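Long-range contacts in Ras GTPase-activating-like protein rng2 (Schizosaccharomyces pombe, PDB 1P2X), which is a component of the contractile F-actin ring, needed to build that ring at the division site, and binds actin filaments through the calponin-homology domain described here: residues A[11-16]-A[29-34]; A[33-38]-A[101-106]; A[105-110]-A[152-157]. One frame throughout, in Å; residues are numbered along the deposited sequence.

Contact 1: A[11-16]-A[29-34]; sequences CRVDEA and GPTSTF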
ATOM      1  N   CYS A  11      10.676   4.855   0.509  1.00  9.00           N
ATOM      2  CA  CYS A  11      10.263   5.511   1.748  1.00  7.63           C
ATOM      3  C   CYS A  11       8.742   5.569   1.788  1.00  7.99           C
ATOM      4  O   CYS A  11       8.138   5.367   2.835  1.00  9.71           O
ATOM      5  CB  CYS A  11      10.815   6.932   1.847  1.00  9.68           C
ATOM      6  SG  CYS A  11      12.587   7.019   2.138  1.00 11.74           S
ATOM      7  N   ARG A  12       8.126   5.835   0.641  1.00  4.76           N
ATOM      8  CA  ARG A  12       6.679   5.892   0.578  1.00  6.02           C
ATOM      9  C   ARG A  12       6.091   4.534   0.943  1.00  8.77           C
ATOM     10  O   ARG A  12       5.124   4.452   1.707  1.00 12.28           O
ATOM     11  CB  ARG A  12       6.213   6.327  -0.815  1.00  6.72           C
ATOM     12  CG  ARG A  12       6.864   7.642  -1.323  1.00  5.88           C
ATOM     13  CD  ARG A  12       6.373   8.897  -0.581  1.00  3.06           C
ATOM     14  NE  ARG A  12       7.071   9.167   0.679  1.00  5.33           N
ATOM     15  CZ  ARG A  12       8.269   9.732   0.775  1.00  5.66           C
ATOM     16  NH1 ARG A  12       8.931  10.097  -0.317  1.00  7.55           N
ATOM     17  NH2 ARG A  12       8.802   9.967   1.967  1.00  4.92           N
ATOM     18  N   VAL A  13       6.672   3.466   0.400  1.00  9.81           N
ATOM     19  CA  VAL A  13       6.216   2.108   0.689  1.00  8.07           C
ATOM     20  C   VAL A  13       6.423   1.784   2.176  1.00  9.84           C
ATOM     21  O   VAL A  13       5.561   1.182   2.820  1.00 10.56           O
ATOM     22  CB  VAL A  13       6.972   1.055  -0.176  1.00  9.83           C
ATOM     23  CG1 VAL A  13       6.454  -0.350   0.127  1.00 10.24           C
ATOM     24  CG2 VAL A  13       6.812   1.359  -1.648  1.00  6.70           C
ATOM     25  N   ASP A  14       7.565   2.202   2.716  1.00  8.31           N
ATOM     26  CA  ASP A  14       7.890   1.969   4.126  1.00  7.89           C
ATOM     27  C   ASP A  14       6.879   2.665   5.050  1.00  8.82           C
ATOM     28  O   ASP A  14       6.442   2.100   6.053  1.00  8.65           O
ATOM     29  CB  ASP A  14       9.305   2.484   4.425  1.00  6.47           C
ATOM     30  CG  ASP A  14       9.837   1.989   5.742  1.00  7.09           C
ATOM     31  OD1 ASP A  14      10.069   2.814   6.662  1.00  8.97           O
ATOM     32  OD2 ASP A  14      10.046   0.762   5.891  1.00  9.73           O
ATOM     33  N   GLU A  15       6.526   3.899   4.706  1.00  6.28           N
ATOM     34  CA  GLU A  15       5.569   4.685   5.483  1.00  9.61           C
ATOM     35  C   GLU A  15       4.172   4.045   5.508  1.00  8.70           C
ATOM     36  O   GLU A  15       3.524   3.995   6.551  1.00  9.25           O
ATOM     37  CB  GLU A  15       5.496   6.118   4.927  1.00  7.99           C
ATOM     38  CG  GLU A  15       6.775   6.927   5.129  1.00  8.96           C
ATOM     39  CD  GLU A  15       6.880   8.113   4.190  1.00 13.57           C
ATOM     40  OE1 GLU A  15       5.926   8.348   3.415  1.00 16.23           O
ATOM     41  OE2 GLU A  15       7.917   8.812   4.219  1.00 12.16           O
ATOM     42  N   ALA A  16       3.721   3.561   4.356  1.00 10.27           N
ATOM     43  CA  ALA A  16       2.425   2.901   4.255  1.00  9.72           C
ATOM     44  C   ALA A  16       2.466   1.578   5.033  1.00 10.95           C
ATOM     45  O   ALA A  16       1.488   1.208   5.682  1.00 10.11           O
ATOM     46  CB  ALA A  16       2.076   2.637   2.782  1.00  9.31           C
ATOM     47  N   GLY A  29       6.767  -7.819   7.609  1.00 16.95           N
ATOM     48  CA  GLY A  29       7.931  -8.179   6.817  1.00 13.54           C
ATOM     49  C   GLY A  29       8.676  -7.032   6.156  1.00 13.21           C
ATOM     50  O   GLY A  29       8.350  -5.868   6.375  1.00 12.66           O
ATOM     51  N   PRO A  30       9.686  -7.349   5.335  1.00 10.88           N
ATOM     52  CA  PRO A  30      10.508  -6.361   4.621  1.00 10.35           C
ATOM     53  C   PRO A  30       9.711  -5.400   3.735  1.00 10.35           C
ATOM     54  O   PRO A  30       8.699  -5.771   3.141  1.00  9.55           O
ATOM     55  CB  PRO A  30      11.458  -7.231   3.784  1.00 11.93           C
ATOM     56  CG  PRO A  30      11.590  -8.510   4.596  1.00 12.45           C
ATOM     57  CD  PRO A  30      10.165  -8.726   5.086  1.00 11.34           C
ATOM     58  N   THR A  31      10.187  -4.162   3.654  1.00 11.65           N
ATOM     59  CA  THR A  31       9.565  -3.141   2.829  1.00 11.29           C
ATOM     60  C   THR A  31       9.726  -3.478   1.344  1.00 10.81           C
ATOM     61  O   THR A  31       8.803  -3.284   0.556  1.00 10.51           O
ATOM     62  CB  THR A  31      10.200  -1.760   3.122  1.00 12.64           C
ATOM     63  OG1 THR A  31       9.771  -1.308   4.415  1.00 13.49           O
ATOM     64  CG2 THR A  31       9.782  -0.718   2.076  1.00 13.73           C
ATOM     65  N   SER A  32      10.890  -4.010   0.974  1.00 11.59           N
ATOM     66  CA  SER A  32      11.180  -4.334  -0.425  1.00 13.41           C
ATOM     67  C   SER A  32      10.244  -5.378  -1.030  1.00 11.61           C
ATOM     68  O   SER A  32      10.118  -5.462  -2.243  1.00 13.79           O
ATOM     69  CB  SER A  32      12.643  -4.795  -0.587  1.00 12.19           C
ATOM     70  OG  SER A  32      12.923  -5.952   0.190  1.00 15.52           O
ATOM     71  N   THR A  33       9.589  -6.170  -0.187  1.00 10.85           N
ATOM     72  CA  THR A  33       8.654  -7.174  -0.681  1.00 11.56           C
ATOM     73  C   THR A  33       7.234  -6.915  -0.197  1.00 10.82           C
ATOM     74  O   THR A  33       6.351  -7.750  -0.385  1.00 11.10           O
ATOM     75  CB  THR A  33       9.087  -8.578  -0.244  1.00 11.48           C
ATOM     76  OG1 THR A  33       9.278  -8.591   1.177  1.00 18.30           O
ATOM     77  CG2 THR A  33      10.417  -8.949  -0.887  1.00 13.98           C
ATOM     78  N   PHE A  34       7.014  -5.751   0.416  1.00 10.01           N
ATOM     79  CA  PHE A  34       5.701  -5.415   0.961  1.00  8.78           C
ATOM     80  C   PHE A  34       4.610  -5.241  -0.097  1.00  8.27           C
ATOM     81  O   PHE A  34       3.510  -5.741   0.081  1.00 10.63           O
ATOM     82  CB  PHE A  34       5.778  -4.162   1.855  1.00  9.35           C
ATOM     83  CG  PHE A  34       4.465  -3.805   2.513  1.00 11.12           C
ATOM     84  CD1 PHE A  34       3.899  -4.647   3.465  1.00 13.02           C
ATOM     85  CD2 PHE A  34       3.792  -2.636   2.169  1.00 10.89           C
ATOM     86  CE1 PHE A  34       2.672  -4.331   4.070  1.00 17.24           C
ATOM     87  CE2 PHE A  34       2.570  -2.308   2.769  1.00 13.54           C
ATOM     88  CZ  PHE A  34       2.007  -3.159   3.721  1.00 13.61           C
TER
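Thr31 lies against Val13 and Asp14 of the helix, and its two branches divide the work. The hydroxyl Thr31 OG1 gives its proton to OD2 of Asp14 over 2.6 Å and meets the anti lone pair of that oxygen, the one turned away from OD1. The methyl Thr31 CG2 rests on the helix surface, 3.9 Å from Val13 CG1. A beta-branched residue with one polar and one apolar arm suits a place where a carboxylate adjoins a valine. Asp14 reaches across because its CG stands opposite the backbone N (chi1 -166°), which carries the carboxylate out to the loop. Lys17 NZ hydrogen-bonds to Thr31 OG1 and to Gly29 O, so a positive charge stands close to this buried pair and probably steadies the charge on Asp14.

Packing is looser toward Phe34, whose ring turns its edge to Val13, with CD2 4.1 Å from CG1. On the outer side of the loop, Pro30 and Thr33 are exposed and point away from the helix. The contact ties helix 2-23 to the loop leading into helix 34-37; Phe34 also touches Lys17 and Ile20, while Val13 and Ala16 rest on helix 102-117.

Contact 2: A[33-38]-A[101-106]; sequences TFEQSL and NLPKVI
Leu102 and Ile106, one turn apart on their helix, receive the side chain of Glu35 between them. The aliphatic part of Glu35 does most of the touching: its CG lies 3.9 Å from Ile106 CD1, the two chains crossing at about a right angle, and its CB is 4.0 Å from Leu102 CD1. Farther out, Glu35 OE1 passes 3.7 Å from Leu102 CB. Leu38 adds a purely apolar pair: its CD1 comes within 4.0 Å of Val105 CG1, the two side chains sliding past each other in opposite directions. Branched aliphatic residues suit this buried apolar face. At the exposed border Gln36, bent at chi2 (-70°), folds its amide back so that NE2 reaches Leu102 CD1 at 3.3 Å, while OE1 of the same amide accepts from Arg39.

No hydrogen bond joins the two segments, so the buried carboxylate of Glu35 finds its partners elsewhere. OE1 bonds to Tyr9 OH and OE2 forms a salt bridge with Arg145; these satisfy the carboxylate and would probably favour its charged form, with the aliphatic part placed beside Leu102 and Ile106. Behind the first shell, Ser37 OG bonds back to Phe34 O over 2.6 Å, a side-chain bond within the short, weakly bonded helix 34-37. On the other segment, Asn101 is the N-cap of helix 102-117, its OD1 taking a weak bond from Lys104 N.

Helix 34-37 thus packs on the first turns of helix 102-117. Helix 2-23 borders both through Tyr9, which touches Pro103 and Ile106, and helix 93-96 meets Val105 through Ile96.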
ATOM      1  N   THR A  33       9.589  -6.170  -0.187  1.00 10.85           N
ATOM      2  CA  THR A  33       8.654  -7.174  -0.681  1.00 11.56           C
ATOM      3  C   THR A  33       7.234  -6.915  -0.197  1.00 10.82           C
ATOM      4  O   THR A  33       6.351  -7.750  -0.385  1.00 11.10           O
ATOM      5  CB  THR A  33       9.087  -8.578  -0.244  1.00 11.48           C
ATOM      6  OG1 THR A  33       9.278  -8.591   1.177  1.00 18.30           O
ATOM      7  CG2 THR A  33      10.417  -8.949  -0.887  1.00 13.98           C
ATOM      8  N   PHE A  34       7.014  -5.751   0.416  1.00 10.01           N
ATOM      9  CA  PHE A  34       5.701  -5.415   0.961  1.00  8.78           C
ATOM     10  C   PHE A  34       4.610  -5.241  -0.097  1.00  8.27           C
ATOM     11  O   PHE A  34       3.510  -5.741   0.081  1.00 10.63           O
ATOM     12  CB  PHE A  34       5.778  -4.162   1.855  1.00  9.35           C
ATOM     13  CG  PHE A  34       4.465  -3.805   2.513  1.00 11.12           C
ATOM     14  CD1 PHE A  34       3.899  -4.647   3.465  1.00 13.02           C
ATOM     15  CD2 PHE A  34       3.792  -2.636   2.169  1.00 10.89           C
ATOM     16  CE1 PHE A  34       2.672  -4.331   4.070  1.00 17.24           C
ATOM     17  CE2 PHE A  34       2.570  -2.308   2.769  1.00 13.54           C
ATOM     18  CZ  PHE A  34       2.007  -3.159   3.721  1.00 13.61           C
ATOM     19  N   GLU A  35       4.890  -4.537  -1.189  1.00  7.07           N
ATOM     20  CA  GLU A  35       3.865  -4.370  -2.218  1.00  8.63           C
ATOM     21  C   GLU A  35       3.363  -5.704  -2.726  1.00  9.07           C
ATOM     22  O   GLU A  35       2.159  -5.904  -2.881  1.00  9.39           O
ATOM     23  CB  GLU A  35       4.385  -3.585  -3.412  1.00  9.68           C
ATOM     24  CG  GLU A  35       4.801  -2.186  -3.082  1.00 10.54           C
ATOM     25  CD  GLU A  35       5.797  -1.678  -4.084  1.00 12.64           C
ATOM     26  OE1 GLU A  35       5.360  -1.144  -5.129  1.00 10.81           O
ATOM     27  OE2 GLU A  35       7.013  -1.840  -3.825  1.00 13.35           O
ATOM     28  N   GLN A  36       4.289  -6.614  -3.001  1.00  9.55           N
ATOM     29  CA  GLN A  36       3.916  -7.926  -3.507  1.00 10.36           C
ATOM     30  C   GLN A  36       3.086  -8.722  -2.508  1.00 10.89           C
ATOM     31  O   GLN A  36       2.262  -9.537  -2.914  1.00 13.18           O
ATOM     32  CB  GLN A  36       5.164  -8.725  -3.912  1.00 12.00           C
ATOM     33  CG  GLN A  36       5.842  -8.259  -5.209  1.00  9.64           C
ATOM     34  CD  GLN A  36       5.026  -8.552  -6.463  1.00 11.43           C
ATOM     35  OE1 GLN A  36       4.463  -9.636  -6.610  1.00 15.75           O
ATOM     36  NE2 GLN A  36       4.974  -7.590  -7.376  1.00 11.36           N
ATOM     37  N   SER A  37       3.289  -8.490  -1.212  1.00 10.41           N
ATOM     38  CA  SER A  37       2.537  -9.233  -0.198  1.00 10.75           C
ATOM     39  C   SER A  37       1.076  -8.796  -0.088  1.00 10.01           C
ATOM     40  O   SER A  37       0.267  -9.483   0.529  1.00 10.78           O
ATOM     41  CB  SER A  37       3.212  -9.123   1.184  1.00 10.05           C
ATOM     42  OG  SER A  37       3.159  -7.798   1.691  1.00  8.54           O
ATOM     43  N   LEU A  38       0.740  -7.653  -0.681  1.00 12.45           N
ATOM     44  CA  LEU A  38      -0.627  -7.146  -0.605  1.00 11.56           C
ATOM     45  C   LEU A  38      -1.485  -7.689  -1.732  1.00 10.51           C
ATOM     46  O   LEU A  38      -2.701  -7.537  -1.716  1.00 12.55           O
ATOM     47  CB  LEU A  38      -0.651  -5.609  -0.644  1.00  8.31           C
ATOM     48  CG  LEU A  38       0.022  -4.790   0.462  1.00  7.16           C
ATOM     49  CD1 LEU A  38      -0.020  -3.296   0.087  1.00  7.08           C
ATOM     50  CD2 LEU A  38      -0.652  -5.024   1.806  1.00  6.84           C
ATOM     51  N   ASN A 101       0.117  -1.948 -11.462  1.00 21.19           N
ATOM     52  CA  ASN A 101       0.359  -0.622 -10.888  1.00 17.84           C
ATOM     53  C   ASN A 101       0.290  -0.663  -9.361  1.00 15.19           C
ATOM     54  O   ASN A 101      -0.627  -0.107  -8.749  1.00 11.54           O
ATOM     55  CG  ASN A 101      -0.057   1.823 -11.366  1.00 17.76           C
ATOM     56  OD1 ASN A 101       0.700   2.142 -10.451  1.00 15.60           O
ATOM     57  ND2 ASN A 101      -0.483   2.695 -12.278  1.00 18.51           N
ATOM     58  N   LEU A 102       1.275  -1.322  -8.755  1.00 13.54           N
ATOM     59  CA  LEU A 102       1.346  -1.453  -7.297  1.00 12.17           C
ATOM     60  C   LEU A 102       1.572  -0.124  -6.568  1.00 10.82           C
ATOM     61  O   LEU A 102       1.137   0.045  -5.425  1.00 11.23           O
ATOM     62  CB  LEU A 102       2.425  -2.469  -6.913  1.00 10.17           C
ATOM     63  CG  LEU A 102       2.016  -3.928  -7.171  1.00 13.84           C
ATOM     64  CD1 LEU A 102       3.218  -4.865  -7.002  1.00 13.79           C
ATOM     65  CD2 LEU A 102       0.887  -4.327  -6.225  1.00  9.07           C
ATOM     66  N   PRO A 103       2.290   0.815  -7.200  1.00 11.08           N
ATOM     67  CA  PRO A 103       2.502   2.126  -6.579  1.00 11.09           C
ATOM     68  C   PRO A 103       1.187   2.877  -6.329  1.00 10.71           C
ATOM     69  O   PRO A 103       1.106   3.731  -5.440  1.00 11.82           O
ATOM     70  CB  PRO A 103       3.388   2.848  -7.598  1.00  8.77           C
ATOM     71  CG  PRO A 103       4.215   1.727  -8.152  1.00 10.23           C
ATOM     72  CD  PRO A 103       3.200   0.624  -8.348  1.00  8.62           C
ATOM     73  N   LYS A 104       0.164   2.570  -7.116  1.00 11.17           N
ATOM     74  CA  LYS A 104      -1.131   3.217  -6.942  1.00 14.51           C
ATOM     75  C   LYS A 104      -1.803   2.672  -5.693  1.00 14.33           C
ATOM     76  O   LYS A 104      -2.634   3.341  -5.077  1.00 14.24           O
ATOM     77  CB  LYS A 104      -2.027   2.991  -8.161  1.00 18.39           C
ATOM     78  CG  LYS A 104      -3.334   3.759  -8.113  1.00 23.27           C
ATOM     79  CD  LYS A 104      -4.085   3.682  -9.437  1.00 27.86           C
ATOM     80  CE  LYS A 104      -3.229   4.193 -10.586  1.00 30.00           C
ATOM     81  NZ  LYS A 104      -3.968   4.148 -11.884  1.00 30.82           N
ATOM     82  N   VAL A 105      -1.444   1.447  -5.321  1.00 13.24           N
ATOM     83  CA  VAL A 105      -1.981   0.847  -4.106  1.00 10.82           C
ATOM     84  C   VAL A 105      -1.373   1.581  -2.917  1.00  9.00           C
ATOM     85  O   VAL A 105      -2.084   2.007  -2.006  1.00  8.95           O
ATOM     86  CB  VAL A 105      -1.642  -0.660  -4.028  1.00 12.81           C
ATOM     87  CG1 VAL A 105      -2.005  -1.215  -2.665  1.00 10.23           C
ATOM     88  CG2 VAL A 105      -2.395  -1.415  -5.120  1.00 11.12           C
ATOM     89  N   ILE A 106      -0.053   1.734  -2.943  1.00  6.97           N
ATOM     90  CA  ILE A 106       0.668   2.437  -1.891  1.00  6.74           C
ATOM     91  C   ILE A 106       0.124   3.860  -1.771  1.00  8.86           C
ATOM     92  O   ILE A 106      -0.020   4.393  -0.675  1.00 10.73           O
ATOM     93  CB  ILE A 106       2.182   2.482  -2.206  1.00  7.28           C
ATOM     94  CG1 ILE A 106       2.738   1.055  -2.319  1.00  9.55           C
ATOM     95  CG2 ILE A 106       2.927   3.257  -1.140  1.00  4.94           C
ATOM     96  CD1 ILE A 106       2.389   0.158  -1.129  1.00  6.71           C
TER

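Contact 3: A[105-110]-A[152-157]; sequences VIYCIH and ILPNFK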
ATOM      1  N   VAL A 105      -1.444   1.447  -5.321  1.00 13.24           N
ATOM      2  CA  VAL A 105      -1.981   0.847  -4.106  1.00 10.82           C
ATOM      3  C   VAL A 105      -1.373   1.581  -2.917  1.00  9.00           C
ATOM      4  O   VAL A 105      -2.084   2.007  -2.006  1.00  8.95           O
ATOM      5  CB  VAL A 105      -1.642  -0.660  -4.028  1.00 12.81           C
ATOM      6  CG1 VAL A 105      -2.005  -1.215  -2.665  1.00 10.23           C
ATOM      7  CG2 VAL A 105      -2.395  -1.415  -5.120  1.00 11.12           C
ATOM      8  N   ILE A 106      -0.053   1.734  -2.943  1.00  6.97           N
ATOM      9  CA  ILE A 106       0.668   2.437  -1.891  1.00  6.74           C
ATOM     10  C   ILE A 106       0.124   3.860  -1.771  1.00  8.86           C
ATOM     11  O   ILE A 106      -0.020   4.393  -0.675  1.00 10.73           O
ATOM     12  CB  ILE A 106       2.182   2.482  -2.206  1.00  7.28           C
ATOM     13  CG1 ILE A 106       2.738   1.055  -2.319  1.00  9.55           C
ATOM     14  CG2 ILE A 106       2.927   3.257  -1.140  1.00  4.94           C
ATOM     15  CD1 ILE A 106       2.389   0.158  -1.129  1.00  6.71           C
ATOM     16  N   TYR A 107      -0.166   4.466  -2.921  1.00 10.87           N
ATOM     17  CA  TYR A 107      -0.723   5.817  -2.988  1.00  9.63           C
ATOM     18  C   TYR A 107      -2.098   5.826  -2.325  1.00  8.03           C
ATOM     19  O   TYR A 107      -2.408   6.695  -1.517  1.00  6.44           O
ATOM     20  CB  TYR A 107      -0.843   6.247  -4.453  1.00 11.42           C
ATOM     21  CG  TYR A 107      -1.460   7.615  -4.672  1.00 11.78           C
ATOM     22  CD1 TYR A 107      -0.869   8.768  -4.154  1.00 13.42           C
ATOM     23  CD2 TYR A 107      -2.629   7.753  -5.412  1.00 11.99           C
ATOM     24  CE1 TYR A 107      -1.439  10.024  -4.372  1.00 14.01           C
ATOM     25  CE2 TYR A 107      -3.206   8.994  -5.630  1.00 11.29           C
ATOM     26  CZ  TYR A 107      -2.611  10.121  -5.110  1.00 12.20           C
ATOM     27  OH  TYR A 107      -3.206  11.341  -5.309  1.00 17.48           O
ATOM     28  N   CYS A 108      -2.917   4.842  -2.667  1.00  7.93           N
ATOM     29  CA  CYS A 108      -4.243   4.748  -2.093  1.00  8.36           C
ATOM     30  C   CYS A 108      -4.145   4.627  -0.574  1.00  9.60           C
ATOM     31  O   CYS A 108      -4.905   5.276   0.162  1.00  8.93           O
ATOM     32  CB  CYS A 108      -4.994   3.551  -2.686  1.00 12.05           C
ATOM     33  SG  CYS A 108      -6.616   3.259  -1.940  1.00 12.73           S
ATOM     34  N   ILE A 109      -3.195   3.826  -0.096  1.00  8.69           N
ATOM     35  CA  ILE A 109      -3.021   3.637   1.344  1.00  8.20           C
ATOM     36  C   ILE A 109      -2.648   4.933   2.076  1.00 11.02           C
ATOM     37  O   ILE A 109      -3.102   5.172   3.197  1.00  8.38           O
ATOM     38  CB  ILE A 109      -1.960   2.560   1.627  1.00  9.56           C
ATOM     39  CG1 ILE A 109      -2.503   1.184   1.210  1.00  9.36           C
ATOM     40  CG2 ILE A 109      -1.559   2.583   3.101  1.00  8.45           C
ATOM     41  CD1 ILE A 109      -1.513   0.063   1.332  1.00  8.91           C
ATOM     42  N   HIS A 110      -1.817   5.761   1.446  1.00  9.06           N
ATOM     43  CA  HIS A 110      -1.419   7.029   2.049  1.00  8.68           C
ATOM     44  C   HIS A 110      -2.645   7.954   2.160  1.00 10.37           C
ATOM     45  O   HIS A 110      -2.893   8.550   3.209  1.00  7.80           O
ATOM     46  CB  HIS A 110      -0.332   7.724   1.210  1.00  8.25           C
ATOM     47  CG  HIS A 110       1.063   7.238   1.476  1.00  8.14           C
ATOM     48  ND1 HIS A 110       2.068   8.079   1.907  1.00  7.14           N
ATOM     49  CD2 HIS A 110       1.634   6.019   1.317  1.00  5.48           C
ATOM     50  CE1 HIS A 110       3.198   7.400   2.003  1.00  8.24           C
ATOM     51  NE2 HIS A 110       2.965   6.149   1.644  1.00  4.92           N
ATOM     52  N   ILE A 152       3.668   5.840 -14.346  1.00 25.04           N
ATOM     53  CA  ILE A 152       4.202   7.023 -13.690  1.00 19.20           C
ATOM     54  C   ILE A 152       3.875   6.951 -12.201  1.00 16.18           C
ATOM     55  O   ILE A 152       2.730   6.710 -11.831  1.00 15.78           O
ATOM     56  CB  ILE A 152       3.553   8.298 -14.285  1.00 18.28           C
ATOM     57  CG1 ILE A 152       3.662   8.279 -15.817  1.00 17.77           C
ATOM     58  CG2 ILE A 152       4.172   9.555 -13.669  1.00 15.47           C
ATOM     59  CD1 ILE A 152       5.074   8.190 -16.355  1.00 12.56           C
ATOM     60  N   LEU A 153       4.874   7.161 -11.349  1.00 14.76           N
ATOM     61  CA  LEU A 153       4.654   7.157  -9.905  1.00 15.21           C
ATOM     62  C   LEU A 153       3.629   8.238  -9.529  1.00 16.05           C
ATOM     63  O   LEU A 153       3.658   9.344 -10.069  1.00 16.56           O
ATOM     64  CB  LEU A 153       5.967   7.413  -9.172  1.00 15.23           C
ATOM     65  CG  LEU A 153       7.058   6.348  -9.328  1.00 17.87           C
ATOM     66  CD1 LEU A 153       8.246   6.704  -8.461  1.00 12.74           C
ATOM     67  CD2 LEU A 153       6.527   4.967  -8.953  1.00 15.66           C
ATOM     68  N   PRO A 154       2.707   7.924  -8.608  1.00 16.26           N
ATOM     69  CA  PRO A 154       1.661   8.868  -8.192  1.00 15.79           C
ATOM     70  C   PRO A 154       2.184  10.101  -7.449  1.00 14.79           C
ATOM     71  O   PRO A 154       3.342  10.162  -7.049  1.00 12.06           O
ATOM     72  CB  PRO A 154       0.752   8.007  -7.313  1.00 16.55           C
ATOM     73  CG  PRO A 154       1.682   7.020  -6.724  1.00 21.68           C
ATOM     74  CD  PRO A 154       2.581   6.646  -7.886  1.00 18.04           C
ATOM     75  N   ASN A 155       1.313  11.079  -7.256  1.00 14.32           N
ATOM     76  CA  ASN A 155       1.704  12.313  -6.592  1.00 14.59           C
ATOM     77  C   ASN A 155       1.569  12.282  -5.061  1.00 14.72           C
ATOM     78  O   ASN A 155       0.663  12.905  -4.506  1.00 15.23           O
ATOM     79  CB  ASN A 155       0.891  13.484  -7.164  1.00 10.83           C
ATOM     80  CG  ASN A 155       1.484  14.827  -6.810  1.00 10.86           C
ATOM     81  OD1 ASN A 155       2.325  14.924  -5.921  1.00 12.34           O
ATOM     82  ND2 ASN A 155       1.047  15.878  -7.508  1.00 10.60           N
ATOM     83  N   PHE A 156       2.477  11.570  -4.387  1.00 14.02           N
ATOM     84  CA  PHE A 156       2.470  11.496  -2.925  1.00 14.25           C
ATOM     85  C   PHE A 156       2.668  12.863  -2.288  1.00 15.37           C
ATOM     86  O   PHE A 156       2.106  13.155  -1.235  1.00 14.67           O
ATOM     87  CB  PHE A 156       3.593  10.593  -2.397  1.00 12.19           C
ATOM     88  CG  PHE A 156       3.447   9.156  -2.768  1.00 14.72           C
ATOM     89  CD1 PHE A 156       4.118   8.646  -3.879  1.00 12.18           C
ATOM     90  CD2 PHE A 156       2.649   8.305  -2.006  1.00  9.20           C
ATOM     91  CE1 PHE A 156       3.998   7.308  -4.235  1.00 11.64           C
ATOM     92  CE2 PHE A 156       2.516   6.960  -2.350  1.00 13.47           C
ATOM     93  CZ  PHE A 156       3.192   6.458  -3.471  1.00 13.55           C
ATOM     94  N   LYS A 157       3.497  13.687  -2.918  1.00 16.36           N
ATOM     95  CA  LYS A 157       3.845  14.998  -2.377  1.00 19.88           C
ATOM     96  C   LYS A 157       2.657  15.952  -2.226  1.00 18.87           C
ATOM     97  O   LYS A 157       2.658  16.798  -1.338  1.00 18.63           O
ATOM     98  CB  LYS A 157       4.927  15.646  -3.250  1.00 22.55           C
ATOM     99  CG  LYS A 157       5.682  16.766  -2.571  1.00 25.56           C
ATOM    100  CD  LYS A 157       6.741  17.369  -3.489  1.00 32.14           C
ATOM    101  CE  LYS A 157       7.768  16.334  -3.940  1.00 36.78           C
ATOM    102  NZ  LYS A 157       8.862  16.943  -4.762  1.00 37.41           N
TER
HETATM  103  O   HOH W   1      -2.254  13.715  -4.803  1.00 34.74           O
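An aromatic cluster of Tyr107, His110 and Phe156 fastens the C-terminal loop to helix 102-117. Phe156 is its middle member. The edge of Tyr107 points at the face of Phe156 in a T-shaped pair, centroids 5.7 Å apart and planes at 85°. Phe156 in turn presents its own edge to the face of His110, centroids 5.0 Å apart, with CD2 over the middle of the imidazole. Phe156 CE2 also comes within 3.5 Å of Tyr107 CA, a close approach to the helix backbone, and lies 3.9 Å from Ile106 CG2.

Pro154 covers a face of the tyrosine: CB sits 3.8 Å from the ring centroid, 25° off the normal, a CH-pi contact suited to a compact, rigid ring whose CH groups can lie over the aromatic face. The trans chi1 (178°) swings the Tyr107 ring along the loop, and one water joins OH (2.6 Å) to Asn155 O (3.0 Å). Asn155 centres an inverse gamma turn, and its OD1 accepts from Ala158 N.

His110 NE2 makes a hydrogen bond to Arg12 O. Through it the cluster reaches helix 2-23, where Glu15 also touches the imidazole, while Cys108 of the same segment packs on helix 76-82.

Overall arrangement
The three contacts lie in the crystallised helical fragment built on the calponin-homology domain, the domain that binds actin filaments. Contacts 1 and 2 have centres about 9 Å apart and share Thr33 and Phe34; contacts 2 and 3, whose centres are about 10 Å apart, share Val105 and Ile106 on helix 102-117. Contacts 1 and 3, about 13 Å apart between centres, share no residue but meet where Arg12 CD packs on Phe156 CG and Ala16 on Ile109. Along the chain contact 1 closes before contact 3 opens, with contact 2 bridging them. Together they bring the first helix, helix 34-37 after it and the C-terminal loop onto helix 102-117.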